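Side-chain contacts in first ORF in transposon ISC1904 (Sulfolobus solfataricus, PDB 3ILX), which probably binds DNA and exchanges strands as the resolvase-type domain of a serine-recombinase-like transposon protein: residues N22-L27 with V37-G42; K54-I59 with E84-A89; R74-R77 with I82-E85. All blocks are in the same frame, centred on the assembly; numbering follows the deposited sequence.

Contact 1 of 3, residues N22-L27 with V37-G42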
loop_
_atom_site.group_PDB
_atom_site.type_symbol
_atom_site.label_atom_id
_atom_site.label_comp_id
_atom_site.label_asym_id
_atom_site.label_seq_id
_atom_site.Cartn_x
_atom_site.Cartn_y
_atom_site.Cartn_z
ATOM N N ASN A 22 -20.354 -11.525 12.298
ATOM C CA ASN A 22 -21.034 -11.992 11.089
ATOM C C ASN A 22 -20.098 -12.223 9.896
ATOM O O ASN A 22 -20.344 -13.081 9.048
ATOM C CB ASN A 22 -22.173 -11.046 10.730
ATOM C CG ASN A 22 -23.363 -11.195 11.674
ATOM O OD1 ASN A 22 -23.696 -12.309 12.111
ATOM N ND2 ASN A 22 -24.010 -10.078 11.985
ATOM N N GLN A 23 -19.006 -11.475 9.841
ATOM C CA GLN A 23 -18.018 -11.706 8.786
ATOM C C GLN A 23 -17.300 -13.041 9.038
ATOM O O GLN A 23 -17.070 -13.840 8.119
ATOM C CB GLN A 23 -17.008 -10.535 8.729
ATOM C CG GLN A 23 -16.045 -10.538 7.558
ATOM C CD GLN A 23 -15.112 -9.307 7.574
ATOM O OE1 GLN A 23 -13.908 -9.442 7.375
ATOM N NE2 GLN A 23 -15.670 -8.125 7.843
ATOM N N VAL A 24 -16.922 -13.259 10.289
ATOM C CA VAL A 24 -16.288 -14.504 10.670
ATOM C C VAL A 24 -17.200 -15.703 10.330
ATOM O O VAL A 24 -16.775 -16.691 9.718
ATOM C CB VAL A 24 -15.912 -14.459 12.153
ATOM C CG1 VAL A 24 -15.542 -15.841 12.673
ATOM C CG2 VAL A 24 -14.759 -13.446 12.357
ATOM N N LYS A 25 -18.465 -15.584 10.697
ATOM C CA LYS A 25 -19.431 -16.638 10.491
ATOM C C LYS A 25 -19.611 -16.896 9.012
ATOM O O LYS A 25 -19.731 -18.049 8.588
ATOM C CB LYS A 25 -20.752 -16.232 11.131
ATOM C CG LYS A 25 -21.731 -17.372 11.360
ATOM C CD LYS A 25 -22.887 -16.938 12.277
ATOM C CE LYS A 25 -23.649 -15.744 11.696
ATOM N NZ LYS A 25 -24.690 -16.205 10.715
ATOM N N TYR A 26 -19.607 -15.832 8.216
ATOM C CA TYR A 26 -19.745 -16.017 6.781
ATOM C C TYR A 26 -18.560 -16.824 6.228
ATOM O O TYR A 26 -18.743 -17.758 5.435
ATOM C CB TYR A 26 -19.891 -14.678 6.063
ATOM C CG TYR A 26 -19.680 -14.782 4.563
ATOM C CD1 TYR A 26 -20.545 -15.541 3.755
ATOM C CD2 TYR A 26 -18.609 -14.142 3.960
ATOM C CE1 TYR A 26 -20.331 -15.646 2.373
ATOM C CE2 TYR A 26 -18.401 -14.229 2.584
ATOM C CZ TYR A 26 -19.257 -14.976 1.804
ATOM O OH TYR A 26 -19.010 -15.046 0.450
ATOM N N LEU A 27 -17.359 -16.466 6.694
ATOM C CA LEU A 27 -16.115 -17.115 6.291
ATOM C C LEU A 27 -16.139 -18.590 6.628
ATOM O O LEU A 27 -15.806 -19.439 5.791
ATOM C CB LEU A 27 -14.900 -16.442 6.964
ATOM C CG LEU A 27 -14.502 -15.056 6.445
ATOM C CD1 LEU A 27 -13.285 -14.559 7.188
ATOM C CD2 LEU A 27 -14.202 -15.069 4.941
ATOM N N VAL A 37 -8.526 -18.439 13.093
ATOM C CA VAL A 37 -9.235 -17.226 12.719
ATOM C C VAL A 37 -8.497 -16.046 13.359
ATOM O O VAL A 37 -8.255 -16.038 14.567
ATOM C CB VAL A 37 -10.703 -17.239 13.196
ATOM C CG1 VAL A 37 -11.411 -15.984 12.710
ATOM C CG2 VAL A 37 -11.408 -18.494 12.694
ATOM N N ILE A 38 -8.081 -15.092 12.532
ATOM C CA ILE A 38 -7.371 -13.921 13.018
ATOM C C ILE A 38 -8.247 -12.745 12.642
ATOM O O ILE A 38 -8.723 -12.672 11.482
ATOM C CB ILE A 38 -6.015 -13.753 12.296
ATOM C CG1 ILE A 38 -4.997 -14.805 12.745
ATOM C CG2 ILE A 38 -5.459 -12.327 12.475
ATOM C CD1 ILE A 38 -3.707 -14.781 11.915
ATOM N N THR A 39 -8.500 -11.852 13.599
ATOM C CA THR A 39 -9.371 -10.696 13.323
ATOM C C THR A 39 -8.728 -9.393 13.776
ATOM O O THR A 39 -7.828 -9.403 14.603
ATOM C CB THR A 39 -10.740 -10.805 14.023
ATOM O OG1 THR A 39 -10.562 -10.785 15.444
ATOM C CG2 THR A 39 -11.459 -12.108 13.647
ATOM N N ASP A 40 -9.182 -8.284 13.198
ATOM C CA ASP A 40 -8.698 -6.966 13.555
ATOM C C ASP A 40 -9.869 -6.007 13.478
ATOM O O ASP A 40 -10.750 -6.147 12.597
ATOM C CB ASP A 40 -7.663 -6.502 12.519
ATOM C CG ASP A 40 -6.241 -6.919 12.873
ATOM O OD1 ASP A 40 -5.863 -6.787 14.048
ATOM O OD2 ASP A 40 -5.469 -7.325 11.965
ATOM N N ILE A 41 -9.862 -5.030 14.370
ATOM C CA ILE A 41 -10.769 -3.907 14.272
ATOM C C ILE A 41 -9.869 -2.715 14.017
ATOM O O ILE A 41 -9.072 -2.341 14.866
ATOM C CB ILE A 41 -11.583 -3.662 15.563
ATOM C CG1 ILE A 41 -12.410 -4.913 15.923
ATOM C CG2 ILE A 41 -12.422 -2.368 15.444
ATOM C CD1 ILE A 41 -12.915 -4.962 17.390
ATOM N N GLY A 42 -10.013 -2.133 12.835
ATOM C CA GLY A 42 -9.223 -0.991 12.423
ATOM C C GLY A 42 -9.264 -0.938 10.915
ATOM O O GLY A 42 -9.847 -1.797 10.281
#

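Contact 2 of 3, residues K54-I59 with E84-A89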
loop_
_atom_site.group_PDB
_atom_site.type_symbol
_atom_site.label_atom_id
_atom_site.label_comp_id
_atom_site.label_asym_id
_atom_site.label_seq_id
_atom_site.Cartn_x
_atom_site.Cartn_y
_atom_site.Cartn_z
ATOM N N LYS A 54 0.686 -10.340 12.723
ATOM C CA LYS A 54 0.843 -11.766 13.067
ATOM C C LYS A 54 0.751 -12.608 11.785
ATOM O O LYS A 54 1.629 -13.436 11.485
ATOM C CB LYS A 54 -0.205 -12.205 14.085
ATOM C CG LYS A 54 -0.189 -13.705 14.409
ATOM C CD LYS A 54 -1.362 -14.060 15.321
ATOM C CE LYS A 54 -1.626 -15.577 15.377
ATOM N NZ LYS A 54 -0.514 -16.241 16.104
ATOM N N LEU A 55 -0.292 -12.351 11.009
ATOM C CA LEU A 55 -0.515 -13.056 9.762
ATOM C C LEU A 55 0.656 -12.930 8.776
ATOM O O LEU A 55 1.113 -13.933 8.244
ATOM C CB LEU A 55 -1.821 -12.581 9.105
ATOM C CG LEU A 55 -2.224 -13.197 7.758
ATOM C CD1 LEU A 55 -2.211 -14.746 7.761
ATOM C CD2 LEU A 55 -3.628 -12.662 7.335
ATOM N N LEU A 56 1.081 -11.695 8.495
ATOM C CA LEU A 56 2.186 -11.435 7.566
ATOM C C LEU A 56 3.473 -12.159 8.000
ATOM O O LEU A 56 4.199 -12.721 7.165
ATOM C CB LEU A 56 2.455 -9.921 7.475
ATOM C CG LEU A 56 3.663 -9.421 6.687
ATOM C CD1 LEU A 56 3.542 -9.927 5.274
ATOM C CD2 LEU A 56 3.698 -7.883 6.688
ATOM N N ARG A 57 3.775 -12.107 9.295
ATOM C CA ARG A 57 4.947 -12.785 9.821
ATOM C C ARG A 57 4.812 -14.297 9.702
ATOM O O ARG A 57 5.780 -14.978 9.392
ATOM C CB ARG A 57 5.223 -12.361 11.266
ATOM C CG ARG A 57 5.700 -10.929 11.325
ATOM C CD ARG A 57 5.538 -10.296 12.698
ATOM N NE ARG A 57 5.859 -8.874 12.585
ATOM C CZ ARG A 57 5.589 -7.950 13.500
ATOM N NH1 ARG A 57 4.958 -8.275 14.622
ATOM N NH2 ARG A 57 5.951 -6.694 13.286
HETATM N N MSE A 58 3.608 -14.820 9.918
HETATM C CA MSE A 58 3.419 -16.252 9.765
HETATM C C MSE A 58 3.649 -16.703 8.317
HETATM O O MSE A 58 4.251 -17.742 8.093
HETATM C CB MSE A 58 2.024 -16.677 10.226
HETATM C CG MSE A 58 1.864 -16.705 11.729
HETATM SE SE MSE A 58 0.017 -17.212 12.106
HETATM C CE MSE A 58 0.226 -19.155 11.925
ATOM N N ILE A 59 3.129 -15.937 7.357
ATOM C CA ILE A 59 3.309 -16.268 5.934
ATOM C C ILE A 59 4.799 -16.290 5.611
ATOM O O ILE A 59 5.309 -17.247 5.023
ATOM C CB ILE A 59 2.593 -15.253 5.014
ATOM C CG1 ILE A 59 1.079 -15.351 5.184
ATOM C CG2 ILE A 59 2.981 -15.458 3.522
ATOM C CD1 ILE A 59 0.294 -14.141 4.625
ATOM N N GLU A 84 0.330 -10.593 -2.484
ATOM C CA GLU A 84 0.218 -11.753 -3.351
ATOM C C GLU A 84 1.608 -12.250 -3.796
ATOM O O GLU A 84 1.856 -13.448 -3.935
ATOM C CB GLU A 84 -0.584 -11.386 -4.591
ATOM C CG GLU A 84 -2.070 -11.102 -4.369
ATOM C CD GLU A 84 -2.781 -10.829 -5.701
ATOM O OE1 GLU A 84 -2.431 -9.848 -6.424
ATOM O OE2 GLU A 84 -3.673 -11.613 -6.043
ATOM N N GLU A 85 2.515 -11.308 -4.026
ATOM C CA GLU A 85 3.867 -11.664 -4.416
ATOM C C GLU A 85 4.520 -12.390 -3.250
ATOM O O GLU A 85 5.159 -13.435 -3.437
ATOM C CB GLU A 85 4.659 -10.425 -4.826
ATOM C CG GLU A 85 4.264 -9.806 -6.167
ATOM C CD GLU A 85 4.601 -10.687 -7.335
ATOM O OE1 GLU A 85 5.577 -11.463 -7.262
ATOM O OE2 GLU A 85 3.904 -10.592 -8.364
ATOM N N VAL A 86 4.310 -11.850 -2.043
ATOM C CA VAL A 86 4.834 -12.453 -0.821
ATOM C C VAL A 86 4.314 -13.873 -0.647
ATOM O O VAL A 86 5.078 -14.807 -0.396
ATOM C CB VAL A 86 4.471 -11.591 0.418
ATOM C CG1 VAL A 86 4.900 -12.306 1.718
ATOM C CG2 VAL A 86 5.174 -10.225 0.314
ATOM N N CYS A 87 3.002 -14.035 -0.801
ATOM C CA CYS A 87 2.390 -15.360 -0.646
ATOM C C CYS A 87 2.914 -16.355 -1.670
ATOM O O CYS A 87 3.173 -17.524 -1.341
ATOM C CB CYS A 87 0.877 -15.235 -0.748
ATOM S SG CYS A 87 0.217 -14.469 0.717
ATOM N N LYS A 88 3.079 -15.893 -2.910
ATOM C CA LYS A 88 3.547 -16.755 -3.992
ATOM C C LYS A 88 4.933 -17.306 -3.624
ATOM O O LYS A 88 5.176 -18.505 -3.706
ATOM C CB LYS A 88 3.538 -16.002 -5.324
ATOM C CG LYS A 88 3.966 -16.834 -6.548
ATOM C CD LYS A 88 3.666 -16.098 -7.885
ATOM C CE LYS A 88 4.505 -14.823 -8.041
ATOM N NZ LYS A 88 3.960 -13.845 -9.055
ATOM N N ALA A 89 5.830 -16.446 -3.166
ATOM C CA ALA A 89 7.161 -16.890 -2.763
ATOM C C ALA A 89 7.142 -17.782 -1.509
ATOM O O ALA A 89 8.105 -18.488 -1.247
ATOM C CB ALA A 89 8.088 -15.672 -2.538
#

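Contact 3 of 3, residues R74-R77 with I82-E85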
loop_
_atom_site.group_PDB
_atom_site.type_symbol
_atom_site.label_atom_id
_atom_site.label_comp_id
_atom_site.label_asym_id
_atom_site.label_seq_id
_atom_site.Cartn_x
_atom_site.Cartn_y
_atom_site.Cartn_z
ATOM N N ARG A 74 -10.385 -6.308 2.726
ATOM C CA ARG A 74 -10.273 -6.797 4.101
ATOM C C ARG A 74 -8.812 -6.848 4.563
ATOM O O ARG A 74 -8.505 -6.494 5.719
ATOM C CB ARG A 74 -10.935 -8.164 4.273
ATOM C CG ARG A 74 -12.484 -8.162 4.048
ATOM C CD ARG A 74 -13.167 -7.128 4.971
ATOM N NE ARG A 74 -13.237 -5.790 4.377
ATOM C CZ ARG A 74 -13.738 -4.715 4.994
ATOM N NH1 ARG A 74 -14.171 -4.804 6.264
ATOM N NH2 ARG A 74 -13.801 -3.541 4.344
ATOM N N LEU A 75 -7.912 -7.270 3.681
ATOM C CA LEU A 75 -6.483 -7.373 4.057
ATOM C C LEU A 75 -5.799 -6.029 4.128
ATOM O O LEU A 75 -5.147 -5.714 5.129
ATOM C CB LEU A 75 -5.691 -8.337 3.134
ATOM C CG LEU A 75 -5.879 -9.793 3.587
ATOM C CD1 LEU A 75 -5.516 -10.810 2.459
ATOM C CD2 LEU A 75 -5.118 -10.075 4.910
ATOM N N VAL A 76 -5.900 -5.254 3.053
ATOM C CA VAL A 76 -5.251 -3.943 2.968
ATOM C C VAL A 76 -6.015 -3.052 2.019
ATOM O O VAL A 76 -6.730 -3.545 1.119
ATOM C CB VAL A 76 -3.781 -4.011 2.415
ATOM C CG1 VAL A 76 -2.805 -4.509 3.478
ATOM C CG2 VAL A 76 -3.703 -4.876 1.146
ATOM N N ARG A 77 -5.846 -1.750 2.188
ATOM C CA ARG A 77 -6.394 -0.774 1.238
ATOM C C ARG A 77 -5.443 -0.591 0.042
ATOM O O ARG A 77 -5.886 -0.354 -1.059
ATOM C CB ARG A 77 -6.640 0.557 1.969
ATOM C CG ARG A 77 -7.023 1.789 1.113
ATOM C CD ARG A 77 -8.355 1.622 0.422
ATOM N NE ARG A 77 -9.424 1.377 1.394
ATOM C CZ ARG A 77 -10.488 0.592 1.191
ATOM N NH1 ARG A 77 -10.687 -0.049 0.025
ATOM N NH2 ARG A 77 -11.373 0.438 2.176
ATOM N N ILE A 82 1.436 -6.577 -3.509
ATOM C CA ILE A 82 2.658 -6.940 -2.791
ATOM C C ILE A 82 2.368 -8.195 -1.956
ATOM O O ILE A 82 3.131 -9.152 -1.985
ATOM C CB ILE A 82 3.192 -5.772 -1.900
ATOM C CG1 ILE A 82 3.687 -4.633 -2.787
ATOM C CG2 ILE A 82 4.338 -6.262 -0.939
ATOM C CD1 ILE A 82 3.751 -3.308 -2.029
ATOM N N LEU A 83 1.241 -8.223 -1.253
ATOM C CA LEU A 83 0.939 -9.417 -0.452
ATOM C C LEU A 83 0.891 -10.688 -1.278
ATOM O O LEU A 83 1.325 -11.743 -0.816
ATOM C CB LEU A 83 -0.370 -9.273 0.331
ATOM C CG LEU A 83 -0.361 -8.129 1.334
ATOM C CD1 LEU A 83 -1.754 -8.055 1.956
ATOM C CD2 LEU A 83 0.708 -8.341 2.440
ATOM N N GLU A 84 0.330 -10.593 -2.484
ATOM C CA GLU A 84 0.218 -11.753 -3.351
ATOM C C GLU A 84 1.608 -12.250 -3.796
ATOM O O GLU A 84 1.856 -13.448 -3.935
ATOM C CB GLU A 84 -0.584 -11.386 -4.591
ATOM C CG GLU A 84 -2.070 -11.102 -4.369
ATOM C CD GLU A 84 -2.781 -10.829 -5.701
ATOM O OE1 GLU A 84 -2.431 -9.848 -6.424
ATOM O OE2 GLU A 84 -3.673 -11.613 -6.043
ATOM N N GLU A 85 2.515 -11.308 -4.026
ATOM C CA GLU A 85 3.867 -11.664 -4.416
ATOM C C GLU A 85 4.520 -12.390 -3.250
ATOM O O GLU A 85 5.159 -13.435 -3.437
ATOM C CB GLU A 85 4.659 -10.425 -4.826
ATOM C CG GLU A 85 4.264 -9.806 -6.167
ATOM C CD GLU A 85 4.601 -10.687 -7.335
ATOM O OE1 GLU A 85 5.577 -11.463 -7.262
ATOM O OE2 GLU A 85 3.904 -10.592 -8.364
#

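Contact 1 of 3, residues N22-L27 with V37-G42
Val37, the first residue of the strand segment, meets Val24 of helix segment Asn22-Leu27 through one methyl from each side chain: Val24 CG1 lies 4.1 Å from Val37 CG1. The two side chains meet at a slant, and their CA atoms are 7.8 Å apart. Glu28, one helical turn beyond Val24, also packs on Val37. Ile38 points away from the helix and packs instead on helix 50-60, so the two faces of strand 36-41 serve different helices. At Thr39 the chain returns to Val24, whose second branch, CG2, stands 3.8 Å from Thr39 CG2, with the side chains nearly perpendicular. The threonine turns its methyl, not its hydroxyl, to this contact: with chi1 at 64°, OG1 sits between the backbone N and the carbonyl carbon, which leaves CG2 anti to that carbon. Val24 thus spans Val37 and Thr39 with its two methyls. Farther along, Asp40 uses its carboxylate for Tyr8 OH and Gly51 N. With no hydrogen bond between the segments, the joint is apolar packing near the surface. It is the helix-on-strand packing of a beta-alpha-beta crossover, in which helix 19-30 connects the adjacent parallel strands 4-11 and 36-41.

Contact 2 of 3, residues K54-I59 with E84-A89
The short helix segments containing Ile59 and Cys87 run in roughly the same direction, 37° apart with axes 10.7 Å from each other at closest approach, and these two residues bring the CA atoms nearest, at 6.7 Å. Ile59 makes the largest single contribution and presents two branches. Its CG2, anti to the backbone N, reaches Val86 CG1 at 4.1 Å, the two side chains crossing at about a right angle. The CG1 arm (chi1 -67°) extends so that CD1 comes within 3.9 Å of Cys87 SG; the same sulfur is 4.1 Å from Ile59 CG2. The sulfur thus meets two carbons of one isoleucine, both on the same side of it. A turn earlier on its helix, Leu56 adds a looser touch through CD1, 4.5 Å from Val86 CG1. All four residues are buried and no hydrogen bond crosses between the helices, which identifies the joint as hydrophobic. Ile59 also rests on Val64 and Val67 of strand 64-69, tying the pair to the sheet. Outward, Val86 packs on Val86 of the second subunit, while Glu85 forms a salt bridge with Arg57 of that subunit, and Arg57 with its Glu85; within the helix, Lys88 NZ adds a weak ion pair to Glu85 OE2 at 3.3 Å. The arrangement is that of neighbouring helices packed on one face of a parallel alpha/beta sheet, here in the resolvase-type domain, whose outer side contributes to the contact between subunits.

Contact 3 of 3, residues R74-R77 with I82-E85
Val76 and Leu83 come together tip to tip because of their side-chain torsions. Leu83 is extended, with chi1 -61° and chi2 176°, which carries CD1 out from its helix toward segment Arg74-Arg77. Val76, at chi1 -77°, places CG1 beside its backbone N and CG2 between N and the carbonyl carbon, so both methyls face that one atom. Leu83 CD1 lies 3.8 Å from Val76 CG2 and 4.0 Å from Val76 CG1, fitted against the fork of the valine. The approach of Leu75 is different: its CB, not the end of its chain, meets Leu83 CD1 at 4.1 Å. A single leucine methyl is thus shared by two consecutive residues. Phe52 touches both Val76 and Leu83, and Ile94 of strand 93-96 packs on Leu75 and Leu83, so further apolar groups adjoin the contact. Arg74 and Arg77, on either side of the Leu75-Val76 pair, are engaged in salt bridges, Arg74 with Glu107 and Arg77 with Asp73 and Asp111. The chemistry divides accordingly: buried hydrocarbon, without any hydrogen bond between the segments, joins the end of helix 72-75 and the residue after it to helix 80-89, while ion pairing ties the arginines to acidic residues of helices 72-75 and 105-125.

How the contacts relate
All three contacts lie about one parallel sheet in the resolvase-type domain, contact 1 on the helix 19-30 side, contacts 2 and 3 on the side of helices 50-60 and 80-89. Contact 1 closes before the others begin; contacts 2 and 3 both finish on helix 80-89, sharing Glu84 and Glu85. Their centres are about 9 Å apart; that of contact 1 lies about 19 and 16 Å from them. Ile38 CD1 packs on Leu55 CB at 4.0 Å, Leu55 CD2 on Leu75 CD2 at 3.8 Å, and Gln23 OE1 on Arg74 CD at 3.4 Å. Contacts 2 and 3 also touch the second subunit, so domain packing and dimer contact meet at helix 80-89, while contact 1 remains within one chain.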